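Local structure of FAD-dependent oxidoreductase (Actinomadura kijaniata, 3M9V) at residues G255-S260 against Q335-F340; Y305-T310 against L345-L350; R80-A85 against A314-D319; M65-P70 against M104-G109. The protein probably catalyses a flavin-dependent oxidation of a dTDP-linked sugar during the biosynthesis of D-kijanose, and belongs to the acyl-CoA dehydrogenase family. All coordinates share one frame; numbering follows the deposited sequence. Where two conformers were deposited one is given.

Overall arrangement
From the N terminus, contact 4 comes first: loop 65-70 is laid on helix 96-118 and closes a short, mostly helical excursion within the N-terminal domain. Contact 3 opens at 80-85, within the span that contact 4 closes, so it crosses contact 4; it closes only at 314-319, after the chain has passed through the middle beta domain, and ties the two helical domains together. Contact 1 opens within that span and closes at 335-340, crossing contact 3 and bringing dTDP-binding helix 253-260 onto helix 329-362. Contact 2 crosses both by joining 305-310 to 345-350, which pairs helices 291-323 and 329-362. Contact 4 precedes contacts 1 and 2 in series.

Contact 1. Residues G255-S260 against Q335-F340; sequences GQTVSS and QMMRHF. With TYD (thymidine-5'-diphosphate), chain B.
The Phe340 ring is met at a slant by helix 253-260: Ser260 CB comes within 3.6 Å of Phe340 CZ, and Gln256 O and Thr257 OG1 also approach obliquely. This is helix packing in the C-terminal helical domain of the acyl-CoA dehydrogenase fold, where the short helix lies on helix 329-362, the segment axes 8.9 Å apart and inclined at 37°. A second flat group, the amide of Gln256, serves the ligand: NE2 of Gln256 donates to O2B of dTDP over 2.9 Å, nearly straight at 165°, while the same residue's CB touches the methyl of Met337. Thr257 faces helix 329-362. Its hydroxyl is hydrogen-bonded to Leu253 O, which satisfies a buried polar atom, and its methyl CG2 packs 4.0 Å from Phe340 CB. Met337 starts with CG anti to the backbone N (chi1 -176°), then bends twice, and this carries its CE to 3.2 Å from Thr257 OG1; a flexible thioether suits such a turn. Met336 CE meets Val258 CG2 at 3.9 Å. At Gly255 the ligand comes so close that a CB would collide with the sugar, Gly255 CA being already 3.4 Å from O4' of dTDP. One turn on, Ser259 OG lies 2.7 Å from the alpha-phosphate oxygen O2A of dTDP.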
loop_
_atom_site.group_PDB
_atom_site.type_symbol
_atom_site.label_atom_id
_atom_site.label_comp_id
_atom_site.label_asym_id
_atom_site.label_seq_id
_atom_site.Cartn_x
_atom_site.Cartn_y
_atom_site.Cartn_z
ATOM N N GLY A 255 3.711 -4.588 33.007
ATOM C CA GLY A 255 2.605 -3.813 33.557
ATOM C C GLY A 255 2.082 -2.804 32.542
ATOM O O GLY A 255 0.873 -2.571 32.447
ATOM N N GLN A 256 2.987 -2.201 31.772
ATOM C CA GLN A 256 2.538 -1.280 30.738
ATOM C C GLN A 256 1.748 -1.979 29.651
ATOM O O GLN A 256 0.882 -1.385 28.993
ATOM C CB GLN A 256 3.733 -0.556 30.131
ATOM C CG GLN A 256 4.356 0.368 31.147
ATOM C CD GLN A 256 5.729 0.792 30.713
ATOM O OE1 GLN A 256 6.062 0.777 29.527
ATOM N NE2 GLN A 256 6.552 1.163 31.680
ATOM N N THR A 257 2.039 -3.262 29.471
ATOM C CA THR A 257 1.302 -3.999 28.462
ATOM C C THR A 257 -0.097 -4.287 28.993
ATOM O O THR A 257 -1.113 -4.034 28.329
ATOM C CB THR A 257 2.067 -5.279 28.063
ATOM O OG1 THR A 257 3.295 -4.896 27.439
ATOM C CG2 THR A 257 1.224 -6.090 27.072
ATOM N N VAL A 258 -0.155 -4.837 30.204
ATOM C CA VAL A 258 -1.433 -5.125 30.833
ATOM C C VAL A 258 -2.285 -3.846 30.831
ATOM O O VAL A 258 -3.484 -3.878 30.526
ATOM C CB VAL A 258 -1.249 -5.747 32.242
ATOM C CG1 VAL A 258 -2.594 -5.857 32.967
ATOM C CG2 VAL A 258 -0.633 -7.168 32.167
ATOM N N SER A 259 -1.669 -2.718 31.177
ATOM C CA SER A 259 -2.375 -1.447 31.189
ATOM C C SER A 259 -3.008 -0.992 29.883
ATOM O O SER A 259 -3.935 -0.186 29.943
ATOM C CB SER A 259 -1.401 -0.311 31.551
ATOM O OG SER A 259 -1.091 -0.473 32.920
ATOM N N SER A 260 -2.488 -1.403 28.725
ATOM C CA SER A 260 -2.899 -0.753 27.487
ATOM C C SER A 260 -3.308 -1.663 26.344
ATOM O O SER A 260 -3.991 -1.210 25.427
ATOM C CB SER A 260 -1.743 0.097 26.938
ATOM O OG SER A 260 -1.660 1.262 27.742
ATOM N N GLN A 335 8.878 -9.712 26.102
ATOM C CA GLN A 335 8.052 -10.478 25.192
ATOM C C GLN A 335 6.643 -9.898 25.159
ATOM O O GLN A 335 6.047 -9.811 24.098
ATOM C CB GLN A 335 8.043 -11.947 25.617
ATOM C CG GLN A 335 9.325 -12.564 25.107
ATOM C CD GLN A 335 9.350 -14.057 25.291
ATOM O OE1 GLN A 335 8.352 -14.761 25.117
ATOM N NE2 GLN A 335 10.531 -14.559 25.636
ATOM N N MET A 336 6.103 -9.506 26.308
ATOM C CA MET A 336 4.751 -8.960 26.324
ATOM C C MET A 336 4.676 -7.684 25.495
ATOM O O MET A 336 3.785 -7.541 24.660
ATOM C CB MET A 336 4.280 -8.745 27.752
ATOM C CG MET A 336 4.023 -10.081 28.467
ATOM S SD MET A 336 3.421 -9.844 30.161
ATOM C CE MET A 336 1.808 -9.129 29.893
ATOM N N MET A 337 5.666 -6.816 25.647
ATOM C CA MET A 337 5.678 -5.559 24.919
ATOM C C MET A 337 5.889 -5.718 23.404
ATOM O O MET A 337 5.327 -5.007 22.570
ATOM C CB MET A 337 6.699 -4.611 25.563
ATOM C CG MET A 337 6.704 -3.239 24.916
ATOM S SD MET A 337 5.161 -2.304 25.174
ATOM C CE MET A 337 4.910 -2.127 26.930
ATOM N N ARG A 338 6.701 -6.694 23.031
ATOM C CA ARG A 338 6.909 -7.022 21.629
ATOM C C ARG A 338 5.624 -7.556 20.976
ATOM O O ARG A 338 5.262 -7.105 19.900
ATOM C CB ARG A 338 8.012 -8.082 21.519
ATOM C CG ARG A 338 8.261 -8.523 20.065
ATOM C CD ARG A 338 9.237 -7.559 19.405
ATOM N NE ARG A 338 9.906 -8.025 18.181
ATOM C CZ ARG A 338 11.028 -8.737 18.154
ATOM N NH1 ARG A 338 11.603 -9.123 19.282
ATOM N NH2 ARG A 338 11.574 -9.085 17.000
ATOM N N HIS A 339 4.930 -8.512 21.582
ATOM C CA HIS A 339 3.603 -8.860 21.078
ATOM C C HIS A 339 2.685 -7.651 20.952
ATOM O O HIS A 339 2.054 -7.523 19.906
ATOM C CB HIS A 339 2.858 -9.868 21.956
ATOM C CG HIS A 339 3.361 -11.275 21.821
ATOM N ND1 HIS A 339 2.953 -12.122 20.812
ATOM C CD2 HIS A 339 4.241 -11.981 22.575
ATOM C CE1 HIS A 339 3.528 -13.304 20.971
ATOM N NE2 HIS A 339 4.331 -13.236 22.020
ATOM N N PHE A 340 2.593 -6.815 21.991
ATOM C CA PHE A 340 1.768 -5.598 22.006
ATOM C C PHE A 340 2.172 -4.703 20.834
ATOM O O PHE A 340 1.340 -4.297 20.009
ATOM C CB PHE A 340 1.902 -4.875 23.361
ATOM C CG PHE A 340 1.077 -3.618 23.543
ATOM C CD1 PHE A 340 0.023 -3.264 22.693
ATOM C CD2 PHE A 340 1.388 -2.748 24.595
ATOM C CE1 PHE A 340 -0.732 -2.090 22.904
ATOM C CE2 PHE A 340 0.689 -1.536 24.781
ATOM C CZ PHE A 340 -0.387 -1.213 23.929
HETATM P PA TYD B . 1.776 0.990 34.548
HETATM O O1A TYD B . 1.392 2.214 35.358
HETATM O O2A TYD B . 1.303 0.828 33.114
HETATM O O3A TYD B . 3.370 0.802 34.600
HETATM P PB TYD B . 4.248 2.097 34.971
HETATM O O1B TYD B . 3.565 3.223 34.215
HETATM O O2B TYD B . 5.560 1.651 34.359
HETATM O O3B TYD B . 4.166 2.131 36.486
HETATM O "O5'" TYD B . 1.476 -0.371 35.359
HETATM C "C5'" TYD B . 2.147 -0.722 36.568
HETATM C "C4'" TYD B . 1.087 -1.664 37.124
HETATM O "O4'" TYD B . 1.029 -2.864 36.364
HETATM C "C3'" TYD B . 1.295 -2.073 38.569
HETATM O "O3'" TYD B . 0.176 -1.449 39.202
HETATM C "C2'" TYD B . 1.012 -3.568 38.588
HETATM C "C1'" TYD B . 0.612 -3.968 37.171
HETATM N N1 TYD B . 1.352 -5.163 36.741
HETATM C C2 TYD B . 0.710 -6.213 36.232
HETATM O O2 TYD B . -0.540 -6.180 36.136
HETATM N N3 TYD B . 1.413 -7.300 35.847
HETATM C C4 TYD B . 2.762 -7.337 35.954
HETATM O O4 TYD B . 3.386 -8.356 35.587
HETATM C C5 TYD B . 3.440 -6.253 36.485
HETATM C C5M TYD B . 4.934 -6.200 36.658
HETATM C C6 TYD B . 2.684 -5.155 36.873
#

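Contact 2. Residues Y305-T310 against L345-L350; sequences YALRAT and LAVNRL
Leu307 and Val347 cross at about a right angle, with CD1 of Leu307 set 3.7 Å from CG2 of Val347. In the leucine CG stands anti to the backbone N (chi1 170°), and with the bend at the next bond this brings CD1 to the valine. The same CD1 of Leu307 also touches Leu350 CB, at 4.1 Å. Leu350 returns the contact with its own branch: its CD1 lies 4.0 Å from Leu307 CA, over the backbone of that turn, and reaches Ala306 CB at 4.4 Å. Toward the other end, the methyl groups Thr310 CG2 and Ala346 CB face each other across 4.1 Å. The branched leucines and valine supply methyls that reach across, while the short side chain of Ala346 suits a place where it meets just the methyl of Thr310. These are neighbouring, nearly antiparallel helices of the C-terminal helical bundle of the acyl-CoA dehydrogenase fold, their segment axes 9.7 Å apart and crossing at -155°. Helix 264-283 covers one flank, Val268 and Ala271 touching Leu307 and Tyr267 touching Val347. The polar part is local to one helix. Thr310 OG1 donates to Ala306 O over 2.8 Å, tilted 26° from the carbonyl plane, and Thr310 N reaches the same oxygen from the opposite face, so two donors grip it and the buried hydroxyl's proton is used. A second subunit joins in as well: its Thr310 packs on Ala306, and its His339 ND1 is hydrogen-bonded to Tyr305 OH.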
loop_
_atom_site.group_PDB
_atom_site.type_symbol
_atom_site.label_atom_id
_atom_site.label_comp_id
_atom_site.label_asym_id
_atom_site.label_seq_id
_atom_site.Cartn_x
_atom_site.Cartn_y
_atom_site.Cartn_z
ATOM N N TYR A 305 -10.510 -9.519 8.754
ATOM C CA TYR A 305 -10.065 -10.808 9.300
ATOM C C TYR A 305 -8.623 -10.768 9.846
ATOM O O TYR A 305 -8.342 -11.247 10.954
ATOM C CB TYR A 305 -10.160 -11.881 8.213
ATOM C CG TYR A 305 -10.046 -13.258 8.804
ATOM C CD1 TYR A 305 -11.190 -13.980 9.174
ATOM C CD2 TYR A 305 -8.793 -13.812 9.032
ATOM C CE1 TYR A 305 -11.067 -15.226 9.782
ATOM C CE2 TYR A 305 -8.678 -15.082 9.574
ATOM C CZ TYR A 305 -9.813 -15.777 9.952
ATOM O OH TYR A 305 -9.643 -17.003 10.572
ATOM N N ALA A 306 -7.695 -10.233 9.068
ATOM C CA ALA A 306 -6.306 -10.122 9.463
ATOM C C ALA A 306 -6.230 -9.141 10.646
ATOM O O ALA A 306 -5.427 -9.349 11.544
ATOM C CB ALA A 306 -5.435 -9.567 8.292
ATOM N N LEU A 307 -7.050 -8.092 10.677
ATOM C CA LEU A 307 -7.047 -7.173 11.816
ATOM C C LEU A 307 -7.439 -7.871 13.114
ATOM O O LEU A 307 -6.730 -7.820 14.126
ATOM C CB LEU A 307 -7.924 -5.947 11.568
ATOM C CG LEU A 307 -8.218 -4.994 12.739
ATOM C CD1 LEU A 307 -6.893 -4.271 13.034
ATOM C CD2 LEU A 307 -9.213 -3.932 12.312
ATOM N N ARG A 308 -8.573 -8.557 13.089
ATOM C CA ARG A 308 -9.028 -9.360 14.215
ATOM C C ARG A 308 -8.038 -10.447 14.641
ATOM O O ARG A 308 -7.852 -10.651 15.847
ATOM C CB ARG A 308 -10.379 -9.984 13.879
ATOM C CG ARG A 308 -11.533 -8.984 13.880
ATOM C CD ARG A 308 -12.807 -9.770 13.587
ATOM N NE ARG A 308 -14.021 -9.048 13.949
ATOM C CZ ARG A 308 -14.673 -9.139 15.110
ATOM N NH1 ARG A 308 -14.278 -9.951 16.075
ATOM N NH2 ARG A 308 -15.765 -8.404 15.302
ATOM N N ALA A 309 -7.400 -11.106 13.670
ATOM C CA ALA A 309 -6.570 -12.263 14.001
ATOM C C ALA A 309 -5.336 -11.690 14.684
ATOM O O ALA A 309 -4.763 -12.349 15.522
ATOM C CB ALA A 309 -6.113 -12.964 12.745
ATOM N N THR A 310 -4.866 -10.513 14.281
ATOM C CA THR A 310 -3.608 -9.974 14.811
ATOM C C THR A 310 -3.810 -9.463 16.244
ATOM O O THR A 310 -3.033 -9.792 17.122
ATOM C CB THR A 310 -3.118 -8.825 13.924
ATOM O OG1 THR A 310 -2.850 -9.383 12.637
ATOM C CG2 THR A 310 -1.752 -8.295 14.429
ATOM N N LEU A 345 1.145 -1.697 15.735
ATOM C CA LEU A 345 1.500 -1.072 14.470
ATOM C C LEU A 345 0.600 -1.575 13.336
ATOM O O LEU A 345 0.132 -0.795 12.503
ATOM C CB LEU A 345 2.976 -1.322 14.177
ATOM C CG LEU A 345 3.657 -0.390 13.169
ATOM C CD1 LEU A 345 5.116 -0.360 13.585
ATOM C CD2 LEU A 345 3.659 -1.123 11.856
ATOM N N ALA A 346 0.335 -2.876 13.294
ATOM C CA ALA A 346 -0.560 -3.451 12.284
ATOM C C ALA A 346 -1.958 -2.905 12.480
ATOM O O ALA A 346 -2.588 -2.484 11.511
ATOM C CB ALA A 346 -0.587 -4.949 12.456
ATOM N N VAL A 347 -2.458 -2.890 13.717
ATOM C CA VAL A 347 -3.802 -2.353 13.948
ATOM C C VAL A 347 -3.980 -0.901 13.459
ATOM O O VAL A 347 -4.992 -0.558 12.831
ATOM C CB VAL A 347 -4.186 -2.427 15.433
ATOM C CG1 VAL A 347 -5.464 -1.596 15.698
ATOM C CG2 VAL A 347 -4.400 -3.889 15.788
ATOM N N ASN A 348 -3.015 -0.037 13.767
ATOM C CA ASN A 348 -3.035 1.368 13.402
ATOM C C ASN A 348 -2.870 1.627 11.903
ATOM O O ASN A 348 -3.148 2.722 11.423
ATOM C CB ASN A 348 -1.902 2.109 14.127
ATOM C CG ASN A 348 -2.246 2.388 15.571
ATOM O OD1 ASN A 348 -3.421 2.341 15.896
ATOM N ND2 ASN A 348 -1.264 2.664 16.436
ATOM N N ARG A 349 -2.414 0.649 11.138
ATOM C CA ARG A 349 -2.476 0.787 9.691
ATOM C C ARG A 349 -3.731 0.114 9.151
ATOM O O ARG A 349 -4.425 0.702 8.322
ATOM C CB ARG A 349 -1.221 0.241 9.001
ATOM C CG ARG A 349 -1.071 0.776 7.585
ATOM C CD ARG A 349 0.378 0.841 7.147
ATOM N NE ARG A 349 1.210 1.646 8.037
ATOM C CZ ARG A 349 2.474 1.340 8.318
ATOM N NH1 ARG A 349 3.190 2.097 9.134
ATOM N NH2 ARG A 349 3.018 0.265 7.769
ATOM N N LEU A 350 -4.075 -1.078 9.619
ATOM C CA LEU A 350 -5.233 -1.734 9.028
ATOM C C LEU A 350 -6.563 -1.076 9.362
ATOM O O LEU A 350 -7.408 -0.934 8.480
ATOM C CB LEU A 350 -5.313 -3.207 9.403
ATOM C CG LEU A 350 -4.232 -4.139 8.846
ATOM C CD1 LEU A 350 -4.282 -5.497 9.530
ATOM C CD2 LEU A 350 -4.363 -4.243 7.346
#

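Contact 3. Residues R80-A85 against A314-D319; sequences RLYDVA and ALTAAD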
loop_
_atom_site.group_PDB
_atom_site.type_symbol
_atom_site.label_atom_id
_atom_site.label_comp_id
_atom_site.label_asym_id
_atom_site.label_seq_id
_atom_site.Cartn_x
_atom_site.Cartn_y
_atom_site.Cartn_z
ATOM N N ARG A 80 -9.078 -12.109 31.890
ATOM C CA ARG A 80 -8.333 -12.175 30.627
ATOM C C ARG A 80 -8.359 -10.863 29.842
ATOM O O ARG A 80 -9.424 -10.293 29.581
ATOM C CB ARG A 80 -8.962 -13.196 29.685
ATOM C CG ARG A 80 -8.958 -14.657 30.102
ATOM C CD ARG A 80 -7.594 -15.238 30.353
ATOM N NE ARG A 80 -7.834 -16.579 30.887
ATOM C CZ ARG A 80 -7.886 -17.684 30.151
ATOM N NH1 ARG A 80 -7.666 -17.639 28.843
ATOM N NH2 ARG A 80 -8.107 -18.853 30.731
ATOM N N LEU A 81 -7.187 -10.434 29.378
ATOM C CA LEU A 81 -7.156 -9.280 28.485
ATOM C C LEU A 81 -7.996 -9.534 27.233
ATOM O O LEU A 81 -8.627 -8.643 26.659
ATOM C CB LEU A 81 -5.701 -8.976 28.130
ATOM C CG LEU A 81 -4.898 -8.381 29.308
ATOM C CD1 LEU A 81 -3.438 -8.682 28.995
ATOM C CD2 LEU A 81 -5.124 -6.873 29.483
ATOM N N TYR A 82 -7.950 -10.776 26.770
ATOM C CA TYR A 82 -8.659 -11.137 25.563
ATOM C C TYR A 82 -10.129 -10.860 25.825
ATOM O O TYR A 82 -10.771 -10.275 24.975
ATOM C CB TYR A 82 -8.439 -12.612 25.251
ATOM C CG TYR A 82 -9.053 -13.092 23.953
ATOM C CD1 TYR A 82 -8.255 -13.179 22.809
ATOM C CD2 TYR A 82 -10.387 -13.463 23.880
ATOM C CE1 TYR A 82 -8.752 -13.618 21.598
ATOM C CE2 TYR A 82 -10.904 -13.912 22.657
ATOM C CZ TYR A 82 -10.065 -13.992 21.548
ATOM O OH TYR A 82 -10.475 -14.462 20.323
ATOM N N ASP A 83 -10.697 -11.276 26.954
ATOM C CA ASP A 83 -12.116 -11.002 27.113
ATOM C C ASP A 83 -12.438 -9.532 27.319
ATOM O O ASP A 83 -13.533 -9.120 26.921
ATOM C CB ASP A 83 -12.742 -11.782 28.272
ATOM C CG ASP A 83 -12.861 -13.253 27.941
ATOM O OD1 ASP A 83 -12.632 -13.597 26.767
ATOM O OD2 ASP A 83 -13.192 -14.055 28.826
ATOM N N VAL A 84 -11.536 -8.787 27.962
ATOM C CA VAL A 84 -11.762 -7.364 28.092
ATOM C C VAL A 84 -11.787 -6.754 26.692
ATOM O O VAL A 84 -12.613 -5.889 26.393
ATOM C CB VAL A 84 -10.640 -6.688 28.921
ATOM C CG1 VAL A 84 -10.804 -5.156 28.883
ATOM C CG2 VAL A 84 -10.666 -7.168 30.373
ATOM N N ALA A 85 -10.890 -7.193 25.804
ATOM C CA ALA A 85 -10.895 -6.598 24.450
ATOM C C ALA A 85 -12.186 -6.983 23.711
ATOM O O ALA A 85 -12.723 -6.189 22.929
ATOM C CB ALA A 85 -9.655 -7.045 23.658
ATOM N N ALA A 314 -2.284 -11.455 19.681
ATOM C CA ALA A 314 -1.373 -10.765 20.605
ATOM C C ALA A 314 -2.050 -10.714 21.973
ATOM O O ALA A 314 -1.361 -10.754 22.993
ATOM C CB ALA A 314 -1.148 -9.337 20.122
ATOM N N LEU A 315 -3.382 -10.649 22.005
ATOM C CA LEU A 315 -4.090 -10.696 23.287
ATOM C C LEU A 315 -4.038 -12.071 23.956
ATOM O O LEU A 315 -3.849 -12.188 25.170
ATOM C CB LEU A 315 -5.528 -10.182 23.160
ATOM C CG LEU A 315 -5.524 -8.660 22.960
ATOM C CD1 LEU A 315 -6.819 -8.197 22.346
ATOM C CD2 LEU A 315 -5.286 -7.911 24.280
ATOM N N THR A 316 -4.153 -13.125 23.153
ATOM C CA THR A 316 -3.999 -14.478 23.691
ATOM C C THR A 316 -2.597 -14.702 24.226
ATOM O O THR A 316 -2.451 -15.215 25.332
ATOM C CB THR A 316 -4.239 -15.494 22.583
ATOM O OG1 THR A 316 -5.612 -15.383 22.197
ATOM C CG2 THR A 316 -3.947 -16.918 23.075
ATOM N N ALA A 317 -1.596 -14.311 23.439
ATOM C CA ALA A 317 -0.215 -14.421 23.858
ATOM C C ALA A 317 0.049 -13.591 25.110
ATOM O O ALA A 317 0.771 -14.033 25.999
ATOM C CB ALA A 317 0.703 -13.992 22.736
ATOM N N ALA A 318 -0.486 -12.374 25.171
ATOM C CA ALA A 318 -0.266 -11.542 26.345
ATOM C C ALA A 318 -0.866 -12.170 27.606
ATOM O O ALA A 318 -0.232 -12.098 28.665
ATOM C CB ALA A 318 -0.807 -10.124 26.139
ATOM N N ASP A 319 -2.047 -12.771 27.507
ATOM C CA ASP A 319 -2.701 -13.442 28.631
ATOM C C ASP A 319 -1.866 -14.623 29.145
ATOM O O ASP A 319 -1.718 -14.784 30.361
ATOM C CB ASP A 319 -4.093 -13.944 28.210
ATOM C CG ASP A 319 -5.183 -12.892 28.374
ATOM O OD1 ASP A 319 -4.993 -11.964 29.200
ATOM O OD2 ASP A 319 -6.248 -12.968 27.701
HETATM O O HOH W 1 -6.616 -15.308 26.649
#
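The carboxylate of Asp319 takes both of the first backbone N-H groups of helix 81-94. Leu81 N donates to the syn lone pair of Asp319 OD1 over 2.7 Å (149° at the hydrogen); Tyr82 N reaches Asp319 OD2 over 2.9 Å, straighter at 164° and also on the syn side, though 24° out of the carboxylate plane. Asp319 CG stands anti to its own carbonyl carbon, a setting that aims the carboxylate at the helix start, where the positive end of the helix dipole would probably favour its negative charge. With an alanine here, the N-H groups of Leu81 and Tyr82 would probably be left without their acceptor and the two helices without their polar tie. A water donates to Asp319 OD2 at 2.6 Å and is held weakly by Arg80 NH1; the guanidinium itself stays too far off for a salt bridge. Outward lies apolar packing. Leu315 packs against Leu81, Tyr82 and Ala85, its CB 4.1 Å from Tyr82 CD1 and its CD1 unusually close, 3.3 Å, to Ala85 CB, a place suited to the small alanine. Leu81 CD1 adds Ala318 CB at 4.1 Å. The hydroxyl of Tyr82 is hydrogen-bonded to Leu16 N. Helix 81-94 thus docks on helix 291-323 where the N- and C-terminal helical domains of the acyl-CoA dehydrogenase fold meet.

Contact 4. Residues M65-P70 against M104-G109; sequences MGATVP and MQLSRG
Met65 and Thr68 fasten a buried loop onto Gln105 and Leu106 of helix 96-118, inside the N-terminal helical domain of the acyl-CoA dehydrogenase fold. The loop, which follows helix 53-61, makes a type I beta turn from Gly66 to Val69, and two hydrogen bonds hold it, one just before the turn and one within it. In the first, Gln105 NE2 donates to Met65 O over 3.0 Å, straight at 170° and almost in the plane of its own amide. Met65 bends twice to bring its methyl over that amide, with CE 3.3 Å from Gln105 CD; a soft thioether chain fits such a flat surface. NE2 of Gln105 also donates to Ala139 O, and its OE1 accepts from Val141 N, so the group cannot easily turn. A leucine in its place would probably leave Met65 O, Ala139 O and Val141 N without these partners in the interior. Within the turn, Thr68 OG1, held between the backbone N and the carbonyl carbon (chi1 52°), donates to Leu106 O over 2.7 Å, on a lone pair in the carbonyl plane. This hydroxyl is only 3.3 Å from Gly109 CA, and a CB there would strike it. Ala67 CB adds apolar contact with Leu106 CD2 at 4.2 Å. Because loop and helix meet through directional bonds among buried atoms, their relative position is probably set more sharply than by apolar packing alone.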
loop_
_atom_site.group_PDB
_atom_site.type_symbol
_atom_site.label_atom_id
_atom_site.label_comp_id
_atom_site.label_asym_id
_atom_site.label_seq_id
_atom_site.Cartn_x
_atom_site.Cartn_y
_atom_site.Cartn_z
ATOM N N MET A 65 -18.676 -1.547 36.256
ATOM C CA MET A 65 -17.444 -0.826 36.575
ATOM C C MET A 65 -16.529 -1.628 37.496
ATOM O O MET A 65 -15.361 -1.288 37.711
ATOM C CB MET A 65 -17.763 0.589 37.074
ATOM C CG MET A 65 -18.366 1.503 36.005
ATOM S SD MET A 65 -17.250 2.048 34.666
ATOM C CE MET A 65 -16.180 3.252 35.447
ATOM N N GLY A 66 -17.058 -2.743 37.989
ATOM C CA GLY A 66 -16.283 -3.721 38.747
ATOM C C GLY A 66 -16.045 -5.034 38.022
ATOM O O GLY A 66 -15.737 -6.058 38.640
ATOM N N ALA A 67 -16.162 -5.031 36.693
ATOM C CA ALA A 67 -16.118 -6.299 35.963
ATOM C C ALA A 67 -14.783 -7.008 36.142
ATOM O O ALA A 67 -14.724 -8.243 36.140
ATOM C CB ALA A 67 -16.390 -6.104 34.430
ATOM N N THR A 68 -13.700 -6.239 36.220
ATOM C CA THR A 68 -12.369 -6.835 36.313
ATOM C C THR A 68 -11.817 -6.859 37.753
ATOM O O THR A 68 -10.623 -7.092 38.007
ATOM C CB THR A 68 -11.356 -6.128 35.375
ATOM O OG1 THR A 68 -11.406 -4.716 35.621
ATOM C CG2 THR A 68 -11.726 -6.354 33.889
ATOM N N VAL A 69 -12.689 -6.598 38.722
ATOM C CA VAL A 69 -12.314 -6.810 40.118
ATOM C C VAL A 69 -12.409 -8.306 40.423
ATOM O O VAL A 69 -13.358 -8.962 40.004
ATOM C CB VAL A 69 -13.248 -6.013 41.058
ATOM C CG1 VAL A 69 -12.961 -6.374 42.516
ATOM C CG2 VAL A 69 -13.057 -4.507 40.807
ATOM N N PRO A 70 -11.428 -8.869 41.139
ATOM C CA PRO A 70 -11.429 -10.286 41.527
ATOM C C PRO A 70 -12.767 -10.707 42.165
ATOM O O PRO A 70 -13.369 -9.952 42.937
ATOM C CB PRO A 70 -10.328 -10.335 42.572
ATOM C CG PRO A 70 -9.339 -9.322 42.084
ATOM C CD PRO A 70 -10.195 -8.178 41.545
ATOM N N MET A 104 -10.124 2.383 30.477
ATOM C CA MET A 104 -9.254 2.886 31.574
ATOM C C MET A 104 -9.731 2.249 32.889
ATOM O O MET A 104 -8.943 1.808 33.725
ATOM C CB MET A 104 -9.401 4.416 31.728
ATOM C CG MET A 104 -8.921 5.282 30.533
ATOM S SD MET A 104 -7.312 4.798 29.857
ATOM C CE MET A 104 -6.299 5.343 31.223
ATOM N N GLN A 105 -11.045 2.146 33.069
ATOM C CA GLN A 105 -11.544 1.492 34.280
ATOM C C GLN A 105 -11.234 -0.003 34.323
ATOM O O GLN A 105 -10.768 -0.520 35.340
ATOM C CB GLN A 105 -13.060 1.626 34.390
ATOM C CG GLN A 105 -13.609 0.948 35.655
ATOM C CD GLN A 105 -13.563 1.894 36.868
ATOM O OE1 GLN A 105 -12.986 2.981 36.804
ATOM N NE2 GLN A 105 -14.180 1.481 37.968
ATOM N N LEU A 106 -11.565 -0.704 33.238
ATOM C CA LEU A 106 -11.373 -2.155 33.199
ATOM C C LEU A 106 -9.910 -2.550 33.348
ATOM O O LEU A 106 -9.571 -3.507 34.043
ATOM C CB LEU A 106 -11.987 -2.817 31.963
ATOM C CG LEU A 106 -13.491 -2.537 31.815
ATOM C CD1 LEU A 106 -14.105 -3.455 30.781
ATOM C CD2 LEU A 106 -14.204 -2.780 33.123
ATOM N N SER A 107 -9.011 -1.856 32.670
ATOM C CA SER A 107 -7.650 -2.342 32.771
ATOM C C SER A 107 -7.061 -1.971 34.129
ATOM O O SER A 107 -6.190 -2.688 34.615
ATOM C CB SER A 107 -6.759 -1.748 31.684
ATOM O OG SER A 107 -6.747 -0.355 31.875
ATOM N N ARG A 108 -7.491 -0.862 34.728
ATOM C CA ARG A 108 -7.099 -0.574 36.110
ATOM C C ARG A 108 -7.558 -1.667 37.100
ATOM O O ARG A 108 -6.842 -1.995 38.057
ATOM C CB ARG A 108 -7.520 0.857 36.477
ATOM C CG ARG A 108 -7.026 1.409 37.812
ATOM C CD ARG A 108 -5.514 1.389 37.999
ATOM N NE ARG A 108 -4.872 2.390 37.167
ATOM C CZ ARG A 108 -3.562 2.599 37.117
ATOM N NH1 ARG A 108 -3.086 3.557 36.328
ATOM N NH2 ARG A 108 -2.747 1.863 37.863
ATOM N N GLY A 109 -8.709 -2.288 36.845
ATOM C CA GLY A 109 -9.145 -3.460 37.611
ATOM C C GLY A 109 -8.088 -4.560 37.631
ATOM O O GLY A 109 -7.786 -5.172 38.669
#